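Local coordinates for mandelate racemase/muconate lactonizing enzyme-like protein (Rubrobacter xylanophilus DSM 9941, PDB 3CYJ) that is of unknown function but belongs to the enolase superfamily, pairing an N-terminal alpha/beta capping domain with a TIM-barrel-like domain that carries a bound sodium ion, at residues 50-55 against 98-103; 84-87 against 93-96. One frame throughout, in Å; residues are numbered along the deposited sequence.

Contact 1. Residues 50-55 against 98-103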
loop_
_atom_site.group_PDB
_atom_site.type_symbol
_atom_site.label_atom_id
_atom_site.label_comp_id
_atom_site.label_asym_id
_atom_site.label_seq_id
_atom_site.Cartn_x
_atom_site.Cartn_y
_atom_site.Cartn_z
ATOM N N GLY A 50 -2.917 25.113 37.530
ATOM C CA GLY A 50 -3.283 24.147 36.508
ATOM C C GLY A 50 -3.843 22.931 37.216
ATOM O O GLY A 50 -3.550 22.731 38.410
ATOM N N TYR A 51 -4.655 22.126 36.522
ATOM C CA TYR A 51 -5.180 20.921 37.142
ATOM C C TYR A 51 -5.341 19.784 36.133
ATOM O O TYR A 51 -5.228 19.997 34.925
ATOM C CB TYR A 51 -6.527 21.209 37.816
ATOM C CG TYR A 51 -7.575 21.779 36.853
ATOM C CD1 TYR A 51 -8.429 20.930 36.199
ATOM C CD2 TYR A 51 -7.698 23.182 36.615
ATOM C CE1 TYR A 51 -9.377 21.394 35.330
ATOM C CE2 TYR A 51 -8.666 23.679 35.705
ATOM C CZ TYR A 51 -9.511 22.752 35.071
ATOM O OH TYR A 51 -10.511 23.112 34.188
ATOM N N THR A 52 -5.612 18.577 36.633
ATOM C CA THR A 52 -5.993 17.488 35.747
ATOM C C THR A 52 -7.042 16.706 36.498
ATOM O O THR A 52 -7.257 16.967 37.687
ATOM C CB THR A 52 -4.740 16.603 35.336
ATOM O OG1 THR A 52 -5.089 15.721 34.258
ATOM C CG2 THR A 52 -4.150 15.822 36.552
ATOM N N TYR A 53 -7.752 15.809 35.826
ATOM C CA TYR A 53 -8.706 14.910 36.487
ATOM C C TYR A 53 -8.150 13.485 36.336
ATOM O O TYR A 53 -7.777 13.076 35.231
ATOM C CB TYR A 53 -10.081 14.993 35.838
ATOM C CG TYR A 53 -10.709 16.355 35.986
ATOM C CD1 TYR A 53 -11.328 16.724 37.189
ATOM C CD2 TYR A 53 -10.677 17.280 34.953
ATOM C CE1 TYR A 53 -11.893 17.963 37.359
ATOM C CE2 TYR A 53 -11.258 18.543 35.101
ATOM C CZ TYR A 53 -11.873 18.866 36.320
ATOM O OH TYR A 53 -12.483 20.077 36.527
ATOM N N GLY A 54 -8.070 12.736 37.425
ATOM C CA GLY A 54 -7.459 11.420 37.332
ATOM C C GLY A 54 -7.280 10.845 38.714
ATOM O O GLY A 54 -8.003 11.230 39.621
ATOM N N ASP A 55 -6.317 9.928 38.875
ATOM C CA ASP A 55 -6.119 9.285 40.162
ATOM C C ASP A 55 -5.307 10.214 41.081
ATOM O O ASP A 55 -4.437 10.978 40.583
ATOM C CB ASP A 55 -5.437 7.919 40.009
ATOM C CG ASP A 55 -5.398 7.142 41.346
ATOM O OD1 ASP A 55 -6.492 6.891 41.906
ATOM O OD2 ASP A 55 -4.295 6.851 41.849
ATOM N N GLY A 98 1.589 9.877 34.274
ATOM C CA GLY A 98 2.719 10.783 34.049
ATOM C C GLY A 98 2.353 11.945 33.123
ATOM O O GLY A 98 2.815 13.104 33.328
ATOM N N ALA A 99 1.517 11.665 32.116
ATOM C CA ALA A 99 1.150 12.682 31.137
ATOM C C ALA A 99 0.164 13.644 31.760
ATOM O O ALA A 99 0.171 14.852 31.480
ATOM C CB ALA A 99 0.516 12.023 29.879
ATOM N N MET A 100 -0.736 13.085 32.563
ATOM C CA MET A 100 -1.719 13.871 33.302
ATOM C C MET A 100 -0.986 14.856 34.250
ATOM O O MET A 100 -1.378 16.031 34.370
ATOM C CB MET A 100 -2.639 12.938 34.085
ATOM C CG MET A 100 -3.666 12.319 33.198
ATOM S SD MET A 100 -4.941 11.302 33.935
ATOM C CE MET A 100 -4.200 9.801 33.501
ATOM N N ALA A 101 0.100 14.375 34.872
ATOM C CA ALA A 101 0.893 15.195 35.783
ATOM C C ALA A 101 1.620 16.305 35.028
ATOM O O ALA A 101 1.551 17.495 35.430
ATOM C CB ALA A 101 1.889 14.336 36.583
ATOM N N VAL A 102 2.361 15.930 33.973
ATOM C CA VAL A 102 2.993 16.959 33.120
ATOM C C VAL A 102 1.972 18.036 32.672
ATOM O O VAL A 102 2.251 19.230 32.694
ATOM C CB VAL A 102 3.698 16.347 31.880
ATOM C CG1 VAL A 102 4.074 17.442 30.918
ATOM C CG2 VAL A 102 4.989 15.582 32.283
ATOM N N SER A 103 0.780 17.614 32.290
ATOM C CA SER A 103 -0.246 18.531 31.795
ATOM C C SER A 103 -0.651 19.565 32.850
ATOM O O SER A 103 -0.703 20.770 32.578
ATOM C CB SER A 103 -1.488 17.721 31.387
ATOM O OG SER A 103 -1.170 16.897 30.278
#
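T52 and M100 carry this contact, and the two side chains run roughly perpendicular to one another. The methyl CG2 of T52 sits 3.5 Å from the carbonyl oxygen O of M100, while T52 OG1 lies alongside the first side-chain carbon, 3.7 Å from M100 CB. A chi1 of -168° swings OG1 across from the backbone N of T52 and leaves CG2 wedged between that N and the carbonyl carbon, facing M100 O. M100 then runs on past T52 along the strand: its chain turns at chi3 (-101°), and the sulfur SD comes within 3.6 Å of the backbone O of Y53, with G54 CA a little further off at 4.2 Å from the same sulfur. G54 has no side chain, which lets the thioether lie close to the main chain. The pairing lays helix 97-116 against one face of strand 46-53, the outermost strand, within this chain, of the antiparallel sheet in the N-terminal capping domain of an enolase-superfamily protein. From the strand's other face Y51 and Y53 point away from the helix; Y53 stacks on H322 and hydrogen-bonds E326 through its OH. One turn along the helix, S103 OG donates to A99 O at 2.7 Å, and S103 N reaches that oxygen from the opposite face of its plane. Further out, T52 OG1 is hydrogen-bonded to T272 O and S103 OG to G275 N, while M100 also packs on A92 of the second subunit.

Contact 2. Residues 84-87 against 93-96; sequences RMQA and GRPG
R94 reaches back from the loop before helix 97-116 and takes hold of Q86 O near the C-terminal end of helix 78-88, closing the short helix-loop-helix connection in the alpha-helical part of the capping domain. The grip is side-on, with two nitrogens on one oxygen: R94 NE donates to Q86 O at 2.8 Å, and R94 NH2 donates to the same Q86 O at 3.0 Å. Neither bond is straight, with N-H...O angles of 137° and 130°, as expected when one acceptor is shared by neighbouring N-H groups. Both donors approach from the same face of the carbonyl, NE standing above its plane. With two bonds to one point, the guanidinium is restrained in its swing about the end of the chain, and a bend at chi3 turns it toward the helix.

The side chains themselves meet where the aliphatic part of R94 passes the amide of Q86. The Q86 chain folds at chi2, and its OE1 lies 3.4 Å from R94 CG. The amide and guanidinium planes stand 76° apart, so the two groups are far from a flat stack. On this packed side, toward helix 97-116, a water bridges the Q86 side chain to the loop backbone, donating to Q86 OE1 at 2.8 Å and to R94 O at the same distance of 2.8 Å. R94 also packs on I89.

Toward the surface the fit is looser. A87 is exposed, and its carbonyl oxygen O lies in the guanidinium plane at the edge, 3.9 Å from R94 NH2, too far for a hydrogen bond.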
loop_
_atom_site.group_PDB
_atom_site.type_symbol
_atom_site.label_atom_id
_atom_site.label_comp_id
_atom_site.label_asym_id
_atom_site.label_seq_id
_atom_site.Cartn_x
_atom_site.Cartn_y
_atom_site.Cartn_z
ATOM N N ARG A 84 12.119 19.404 29.357
ATOM C CA ARG A 84 12.928 18.826 30.434
ATOM C C ARG A 84 12.052 17.828 31.256
ATOM O O ARG A 84 12.549 16.769 31.668
ATOM C CB ARG A 84 13.558 19.947 31.317
ATOM C CG ARG A 84 14.620 20.777 30.585
ATOM C CD ARG A 84 14.992 22.074 31.346
ATOM N NE ARG A 84 15.183 21.794 32.771
ATOM C CZ ARG A 84 14.523 22.427 33.739
ATOM N NH1 ARG A 84 13.718 23.439 33.402
ATOM N NH2 ARG A 84 14.719 22.094 35.039
ATOM N N MET A 85 10.765 18.136 31.454
ATOM C CA MET A 85 9.903 17.198 32.196
ATOM C C MET A 85 9.720 15.851 31.450
ATOM O O MET A 85 9.878 14.775 32.047
ATOM C CB MET A 85 8.544 17.819 32.522
ATOM C CG MET A 85 8.537 18.896 33.685
ATOM S SD MET A 85 6.911 19.386 34.326
ATOM C CE MET A 85 6.273 20.468 33.006
ATOM N N GLN A 86 9.391 15.919 30.148
ATOM C CA GLN A 86 9.244 14.757 29.295
ATOM C C GLN A 86 10.544 13.896 29.268
ATOM O O GLN A 86 10.473 12.676 29.331
ATOM C CB GLN A 86 8.872 15.183 27.864
ATOM C CG GLN A 86 7.614 15.986 27.714
ATOM C CD GLN A 86 6.340 15.202 27.954
ATOM O OE1 GLN A 86 6.335 14.006 28.349
ATOM N NE2 GLN A 86 5.224 15.879 27.736
ATOM N N ALA A 87 11.717 14.539 29.174
ATOM C CA ALA A 87 12.967 13.817 29.139
ATOM C C ALA A 87 13.192 13.107 30.465
ATOM O O ALA A 87 13.610 11.960 30.491
ATOM C CB ALA A 87 14.145 14.768 28.827
ATOM N N GLY A 93 7.637 6.593 33.340
ATOM C CA GLY A 93 6.466 6.312 32.556
ATOM C C GLY A 93 5.785 7.586 32.081
ATOM O O GLY A 93 5.120 8.303 32.852
ATOM N N ARG A 94 5.965 7.850 30.800
ATOM C CA ARG A 94 5.567 9.088 30.198
ATOM C C ARG A 94 4.048 9.191 29.992
ATOM O O ARG A 94 3.448 10.254 30.254
ATOM C CB ARG A 94 6.334 9.245 28.880
ATOM C CG ARG A 94 6.807 10.616 28.542
ATOM C CD ARG A 94 7.804 10.515 27.397
ATOM N NE ARG A 94 9.190 10.663 27.855
ATOM C CZ ARG A 94 10.243 10.185 27.207
ATOM N NH1 ARG A 94 10.053 9.496 26.086
ATOM N NH2 ARG A 94 11.472 10.396 27.672
ATOM N N PRO A 95 3.403 8.096 29.514
ATOM C CA PRO A 95 1.963 8.172 29.194
ATOM C C PRO A 95 1.060 7.968 30.418
ATOM O O PRO A 95 1.536 7.523 31.435
ATOM C CB PRO A 95 1.773 7.020 28.204
ATOM C CG PRO A 95 2.816 6.012 28.560
ATOM C CD PRO A 95 3.942 6.734 29.299
ATOM N N GLY A 96 -0.233 8.247 30.299
ATOM C CA GLY A 96 -1.171 8.011 31.385
ATOM C C GLY A 96 -1.005 8.944 32.594
ATOM O O GLY A 96 -0.965 10.164 32.449
HETATM O O HOH W 1 3.960 12.778 29.275
#

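From the N terminus, the chain first leaves strand 46-53 at segment 50-55, then runs through helix 57-70 and helix 78-88 before helix 97-116 returns to the strand; contact 1 closes this long excursion of 42 residues. Contact 2 closes a much shorter loop within it, bringing 93-96 back onto 84-87 just before helix 97-116 begins. One contact ties helix to sheet, the other ties one helix to the connection that follows it. Their centres lie 11 Å apart and they meet directly: A99 CB is 3.4 Å from R94 O, and V102 CG1 is 3.7 Å from Q86 NE2. Both also touch the second subunit.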